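Local structure of YjbQ family protein (1VE0) at residues 10-16 against 116-122; 38-42 against 94-98. The protein is of unknown function but binds zinc and belongs to the UPF0047 (YjbQ) family. One frame throughout, in Å; residues are numbered along the deposited sequence.

Contact 1: residues 10-16 against 116-122; sequences VKTRSRF and LLEFDGP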
loop_
_atom_site.group_PDB
_atom_site.type_symbol
_atom_site.label_atom_id
_atom_site.label_comp_id
_atom_site.label_asym_id
_atom_site.label_seq_id
_atom_site.Cartn_x
_atom_site.Cartn_y
_atom_site.Cartn_z
ATOM N N VAL A 10 13.543 15.996 -4.476
ATOM C CA VAL A 10 13.859 15.628 -5.839
ATOM C C VAL A 10 12.997 16.524 -6.700
ATOM O O VAL A 10 11.846 16.808 -6.365
ATOM C CB VAL A 10 13.541 14.147 -6.153
ATOM C CG1 VAL A 10 14.416 13.235 -5.303
ATOM C CG2 VAL A 10 12.074 13.863 -5.906
ATOM N N LYS A 11 13.555 16.975 -7.809
ATOM C CA LYS A 11 12.829 17.853 -8.698
ATOM C C LYS A 11 12.231 17.057 -9.844
ATOM O O LYS A 11 12.968 16.439 -10.613
ATOM C CB LYS A 11 13.785 18.920 -9.243
ATOM C CG LYS A 11 13.184 20.302 -9.350
ATOM C CD LYS A 11 12.003 20.325 -10.290
ATOM C CE LYS A 11 11.322 21.685 -10.244
ATOM N NZ LYS A 11 10.825 21.982 -8.869
ATOM N N THR A 12 10.905 17.048 -9.962
ATOM C CA THR A 12 10.292 16.321 -11.069
ATOM C C THR A 12 10.300 17.242 -12.286
ATOM O O THR A 12 10.113 18.455 -12.182
ATOM C CB THR A 12 8.884 15.789 -10.720
ATOM O OG1 THR A 12 7.969 16.868 -10.525
ATOM C CG2 THR A 12 8.962 14.961 -9.428
ATOM N N ARG A 13 10.533 16.641 -13.444
ATOM C CA ARG A 13 10.708 17.380 -14.682
ATOM C C ARG A 13 9.541 17.492 -15.630
ATOM O O ARG A 13 9.674 18.106 -16.685
ATOM C CB ARG A 13 11.875 16.748 -15.437
ATOM C CG ARG A 13 13.048 16.387 -14.537
ATOM C CD ARG A 13 13.870 15.234 -15.104
ATOM N NE ARG A 13 13.190 13.940 -15.005
ATOM C CZ ARG A 13 13.769 12.776 -15.295
ATOM N NH1 ARG A 13 13.095 11.639 -15.186
ATOM N NH2 ARG A 13 15.038 12.750 -15.694
ATOM N N SER A 14 8.405 16.914 -15.274
ATOM C CA SER A 14 7.257 16.947 -16.166
ATOM C C SER A 14 5.986 16.730 -15.358
ATOM O O SER A 14 6.057 16.504 -14.150
ATOM C CB SER A 14 7.425 15.839 -17.215
ATOM O OG SER A 14 6.586 16.048 -18.331
ATOM N N ARG A 15 4.826 16.813 -16.007
ATOM C CA ARG A 15 3.577 16.582 -15.291
ATOM C C ARG A 15 3.630 15.149 -14.771
ATOM O O ARG A 15 3.370 14.891 -13.590
ATOM C CB ARG A 15 2.376 16.744 -16.213
ATOM C CG ARG A 15 1.065 16.685 -15.481
ATOM C CD ARG A 15 -0.092 16.713 -16.447
ATOM N NE ARG A 15 -1.302 17.239 -15.827
ATOM C CZ ARG A 15 -2.489 17.263 -16.421
ATOM N NH1 ARG A 15 -3.539 17.766 -15.788
ATOM N NH2 ARG A 15 -2.624 16.770 -17.647
ATOM N N PHE A 16 3.968 14.229 -15.671
ATOM C CA PHE A 16 4.117 12.806 -15.340
ATOM C C PHE A 16 5.608 12.513 -15.380
ATOM O O PHE A 16 6.270 12.771 -16.379
ATOM C CB PHE A 16 3.385 11.941 -16.365
ATOM C CG PHE A 16 1.893 11.947 -16.196
ATOM C CD1 PHE A 16 1.265 10.974 -15.421
ATOM C CD2 PHE A 16 1.119 12.952 -16.763
ATOM C CE1 PHE A 16 -0.117 11.009 -15.216
ATOM C CE2 PHE A 16 -0.262 12.994 -16.560
ATOM C CZ PHE A 16 -0.876 12.023 -15.785
ATOM N N LEU A 116 9.843 7.164 -7.226
ATOM C CA LEU A 116 8.831 8.191 -6.958
ATOM C C LEU A 116 8.059 8.400 -8.264
ATOM O O LEU A 116 8.661 8.606 -9.308
ATOM C CB LEU A 116 9.471 9.516 -6.522
ATOM C CG LEU A 116 8.560 10.760 -6.569
ATOM C CD1 LEU A 116 7.416 10.621 -5.584
ATOM C CD2 LEU A 116 9.373 11.992 -6.240
ATOM N N LEU A 117 6.730 8.324 -8.206
ATOM C CA LEU A 117 5.892 8.520 -9.388
ATOM C C LEU A 117 5.188 9.858 -9.213
ATOM O O LEU A 117 4.528 10.098 -8.201
ATOM C CB LEU A 117 4.861 7.383 -9.546
ATOM C CG LEU A 117 5.389 5.967 -9.872
ATOM C CD1 LEU A 117 4.193 5.014 -10.047
ATOM C CD2 LEU A 117 6.228 5.987 -11.164
ATOM N N GLU A 118 5.357 10.725 -10.204
ATOM C CA GLU A 118 4.799 12.076 -10.206
ATOM C C GLU A 118 3.649 12.145 -11.203
ATOM O O GLU A 118 3.775 11.683 -12.335
ATOM C CB GLU A 118 5.918 13.052 -10.598
ATOM C CG GLU A 118 5.509 14.489 -10.893
ATOM C CD GLU A 118 4.995 15.221 -9.679
ATOM O OE1 GLU A 118 3.812 15.013 -9.329
ATOM O OE2 GLU A 118 5.776 15.997 -9.071
ATOM N N PHE A 119 2.526 12.720 -10.780
ATOM C CA PHE A 119 1.361 12.845 -11.642
ATOM C C PHE A 119 0.887 14.288 -11.742
ATOM O O PHE A 119 -0.080 14.564 -12.437
ATOM C CB PHE A 119 0.211 11.975 -11.117
ATOM C CG PHE A 119 0.613 10.552 -10.832
ATOM C CD1 PHE A 119 0.763 10.109 -9.522
ATOM C CD2 PHE A 119 0.884 9.673 -11.872
ATOM C CE1 PHE A 119 1.179 8.808 -9.253
ATOM C CE2 PHE A 119 1.305 8.367 -11.613
ATOM C CZ PHE A 119 1.451 7.940 -10.303
ATOM N N ASP A 120 1.563 15.197 -11.042
ATOM C CA ASP A 120 1.183 16.611 -11.049
ATOM C C ASP A 120 2.416 17.520 -11.029
ATOM O O ASP A 120 2.444 18.525 -10.311
ATOM C CB ASP A 120 0.304 16.932 -9.831
ATOM C CG ASP A 120 -0.373 18.301 -9.935
ATOM O OD1 ASP A 120 -0.692 18.902 -8.886
ATOM O OD2 ASP A 120 -0.600 18.767 -11.067
ATOM N N GLY A 121 3.437 17.159 -11.805
ATOM C CA GLY A 121 4.653 17.958 -11.855
ATOM C C GLY A 121 4.566 19.076 -12.892
ATOM O O GLY A 121 3.516 19.279 -13.482
ATOM N N PRO A 122 5.645 19.837 -13.119
ATOM C CA PRO A 122 6.951 19.717 -12.459
ATOM C C PRO A 122 6.912 20.348 -11.072
ATOM O O PRO A 122 6.291 21.386 -10.879
ATOM C CB PRO A 122 7.885 20.458 -13.412
ATOM C CG PRO A 122 6.990 21.527 -13.983
ATOM C CD PRO A 122 5.706 20.783 -14.251
#
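Glu-118 reaches from the end of strand 113-118 to Thr-12, and the two side chains cross at about a right angle. CB of Glu-118 packs on CG2 of Thr-12 at 3.8 Å. CG stands anti to the backbone N (chi1 170°), which brings it 3.5 Å from Arg-15 O. The chain then bends at chi2. OE2 accepts a hydrogen bond from Thr-12 OG1 at 2.8 Å, on its anti side and slightly out of the carboxylate plane. OE2 also forms a salt bridge with Arg-125. OE1 turns back to its own segment and takes Asp-120 N from above the carboxylate plane, at 2.8 Å. With an alanine here, Arg-125 would probably lose its charge mate, Thr-12 OG1 its acceptor and Asp-120 N its partner.

Beyond this carboxylate the backbones meet. Gly-121 N donates a nearly straight hydrogen bond (172°) to Arg-15 O at 2.9 Å. Gly-121 CA packs against Ser-14 O, 3.1 Å away, in a CA-H...O contact. CB of Pro-122, which follows a cis peptide bond, lies 3.2 Å from Thr-12 O. Phe-16 CE1 meets the edge of the Phe-119 ring at CD2, 3.7 Å away. The Phe-119 side chain packs on helix 84-93. The turn also carries Asp-120, whose OD1 bonds to the zinc ligand Asn-83, so this contact of strand ends and following loops forms second-shell structure beside the zinc site.

Contact 2: residues 38-42 against 94-98; sequences HVIVK and GNSRV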
loop_
_atom_site.group_PDB
_atom_site.type_symbol
_atom_site.label_atom_id
_atom_site.label_comp_id
_atom_site.label_asym_id
_atom_site.label_seq_id
_atom_site.Cartn_x
_atom_site.Cartn_y
_atom_site.Cartn_z
ATOM N N HIS A 38 10.572 3.405 6.298
ATOM C CA HIS A 38 9.279 3.784 5.747
ATOM C C HIS A 38 9.586 4.956 4.828
ATOM O O HIS A 38 10.000 6.010 5.298
ATOM C CB HIS A 38 8.335 4.243 6.854
ATOM C CG HIS A 38 7.939 3.153 7.795
ATOM N ND1 HIS A 38 6.870 2.317 7.556
ATOM C CD2 HIS A 38 8.488 2.740 8.963
ATOM C CE1 HIS A 38 6.776 1.435 8.535
ATOM N NE2 HIS A 38 7.745 1.671 9.402
ATOM N N VAL A 39 9.411 4.761 3.525
ATOM C CA VAL A 39 9.673 5.813 2.539
ATOM C C VAL A 39 8.319 6.469 2.333
ATOM O O VAL A 39 7.392 5.863 1.772
ATOM C CB VAL A 39 10.198 5.215 1.228
ATOM C CG1 VAL A 39 10.482 6.318 0.206
ATOM C CG2 VAL A 39 11.478 4.425 1.520
ATOM N N ILE A 40 8.221 7.707 2.802
ATOM C CA ILE A 40 6.965 8.452 2.800
ATOM C C ILE A 40 6.981 9.813 2.126
ATOM O O ILE A 40 7.959 10.543 2.229
ATOM C CB ILE A 40 6.533 8.696 4.283
ATOM C CG1 ILE A 40 6.341 7.359 4.993
ATOM C CG2 ILE A 40 5.270 9.574 4.363
ATOM C CD1 ILE A 40 6.605 7.445 6.480
ATOM N N VAL A 41 5.910 10.159 1.418
ATOM C CA VAL A 41 5.839 11.520 0.892
ATOM C C VAL A 41 4.637 12.119 1.602
ATOM O O VAL A 41 3.626 11.442 1.799
ATOM C CB VAL A 41 5.631 11.613 -0.642
ATOM C CG1 VAL A 41 6.919 11.217 -1.355
ATOM C CG2 VAL A 41 4.424 10.755 -1.089
ATOM N N LYS A 42 4.751 13.368 2.024
ATOM C CA LYS A 42 3.635 14.017 2.690
ATOM C C LYS A 42 2.836 14.761 1.634
ATOM O O LYS A 42 2.147 15.737 1.933
ATOM C CB LYS A 42 4.130 14.993 3.758
ATOM C CG LYS A 42 4.973 14.359 4.850
ATOM C CD LYS A 42 5.414 15.426 5.846
ATOM C CE LYS A 42 6.496 14.936 6.770
ATOM N NZ LYS A 42 6.921 16.031 7.703
ATOM N N GLY A 94 -0.710 4.626 -3.091
ATOM C CA GLY A 94 -0.230 4.840 -1.739
ATOM C C GLY A 94 0.900 5.852 -1.684
ATOM O O GLY A 94 1.666 6.008 -2.639
ATOM N N ASN A 95 1.031 6.526 -0.548
ATOM C CA ASN A 95 2.067 7.542 -0.400
ATOM C C ASN A 95 3.295 7.026 0.325
ATOM O O ASN A 95 4.176 7.807 0.675
ATOM C CB ASN A 95 1.514 8.743 0.356
ATOM C CG ASN A 95 1.182 8.408 1.785
ATOM O OD1 ASN A 95 0.448 7.456 2.057
ATOM N ND2 ASN A 95 1.730 9.185 2.718
ATOM N N SER A 96 3.353 5.719 0.561
ATOM C CA SER A 96 4.503 5.144 1.229
ATOM C C SER A 96 4.717 3.691 0.843
ATOM O O SER A 96 3.821 3.035 0.310
ATOM C CB SER A 96 4.349 5.220 2.757
ATOM O OG SER A 96 3.311 4.356 3.213
ATOM N N ARG A 97 5.924 3.214 1.121
ATOM C CA ARG A 97 6.325 1.835 0.880
ATOM C C ARG A 97 7.354 1.509 1.963
ATOM O O ARG A 97 8.051 2.405 2.443
ATOM C CB ARG A 97 6.973 1.681 -0.507
ATOM C CG ARG A 97 5.980 1.661 -1.662
ATOM C CD ARG A 97 5.113 0.412 -1.592
ATOM N NE ARG A 97 4.234 0.285 -2.752
ATOM C CZ ARG A 97 3.081 0.933 -2.895
ATOM N NH1 ARG A 97 2.658 1.771 -1.949
ATOM N NH2 ARG A 97 2.326 0.711 -3.971
ATOM N N VAL A 98 7.437 0.245 2.361
ATOM C CA VAL A 98 8.414 -0.142 3.364
ATOM C C VAL A 98 9.550 -0.907 2.704
ATOM O O VAL A 98 9.345 -1.629 1.728
ATOM C CB VAL A 98 7.794 -1.028 4.463
ATOM C CG1 VAL A 98 6.716 -0.255 5.202
ATOM C CG2 VAL A 98 7.205 -2.269 3.856
#
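Asn-95 extends the pairing of strands 35-41 and 96-102 past its last bridge, with backbone and side chain both turned to Val-41. Its CG sits between the backbone N and the carbonyl carbon (chi1 67°). From there ND2 reaches Val-41 O at 3.1 Å, nearly straight at 176°, with the acceptor in the amide plane. Asn-95 O takes Val-41 N in return, at 3.0 Å. The two side chains run past each other in opposite directions, Val-41 CG2 lying 3.8 Å from Asn-95 CB.

Val-39 and Arg-97 form the antiparallel hydrogen-bonded pair, with Val-39 N to Arg-97 O at 2.9 Å and Arg-97 N to Val-39 O at 3.1 Å. Arg-97 turns at chi2 (-66°), and its guanidinium lies apart from Val-39. NH1 curls back to Ser-96 O at 2.8 Å and also bonds to Ile-93 O. NH2 bonds to Ala-91 O of the third subunit. On the other sheet face, Ile-40 CG1 packs on Ser-96 CB, 3.7 Å away. His-38 and Val-98 point the same way, with ND1 3.5 Å from Val-98 CG1.

His-38 ND1 is buried with no polar partner in the model. Amide-to-carbonyl hydrogen bonds mainly join the strands, while the arginine spends its charge on carbonyls of two subunits.

How the contacts relate
Contact 2 is the core contact, close to the centre of the chain. Contact 1 is only partly buried and includes exposed residues. Contact 2 joins neighbouring strands of the five-stranded sheet, 35-41 and 96-102. Contact 1 instead links the end of strand 2-11, an outer strand of that sheet within this chain, to the end of strand 113-118 in the three-stranded sheet. Their chemistry follows. Regular backbone pairing dominates contact 2, whereas a carboxylate and irregular loop backbone carry contact 1. Other subunits reach contact 2 but not contact 1, which lies nearer the zinc. The two meet at Leu-116 CD1 and Val-41 CG1, 4.3 Å apart.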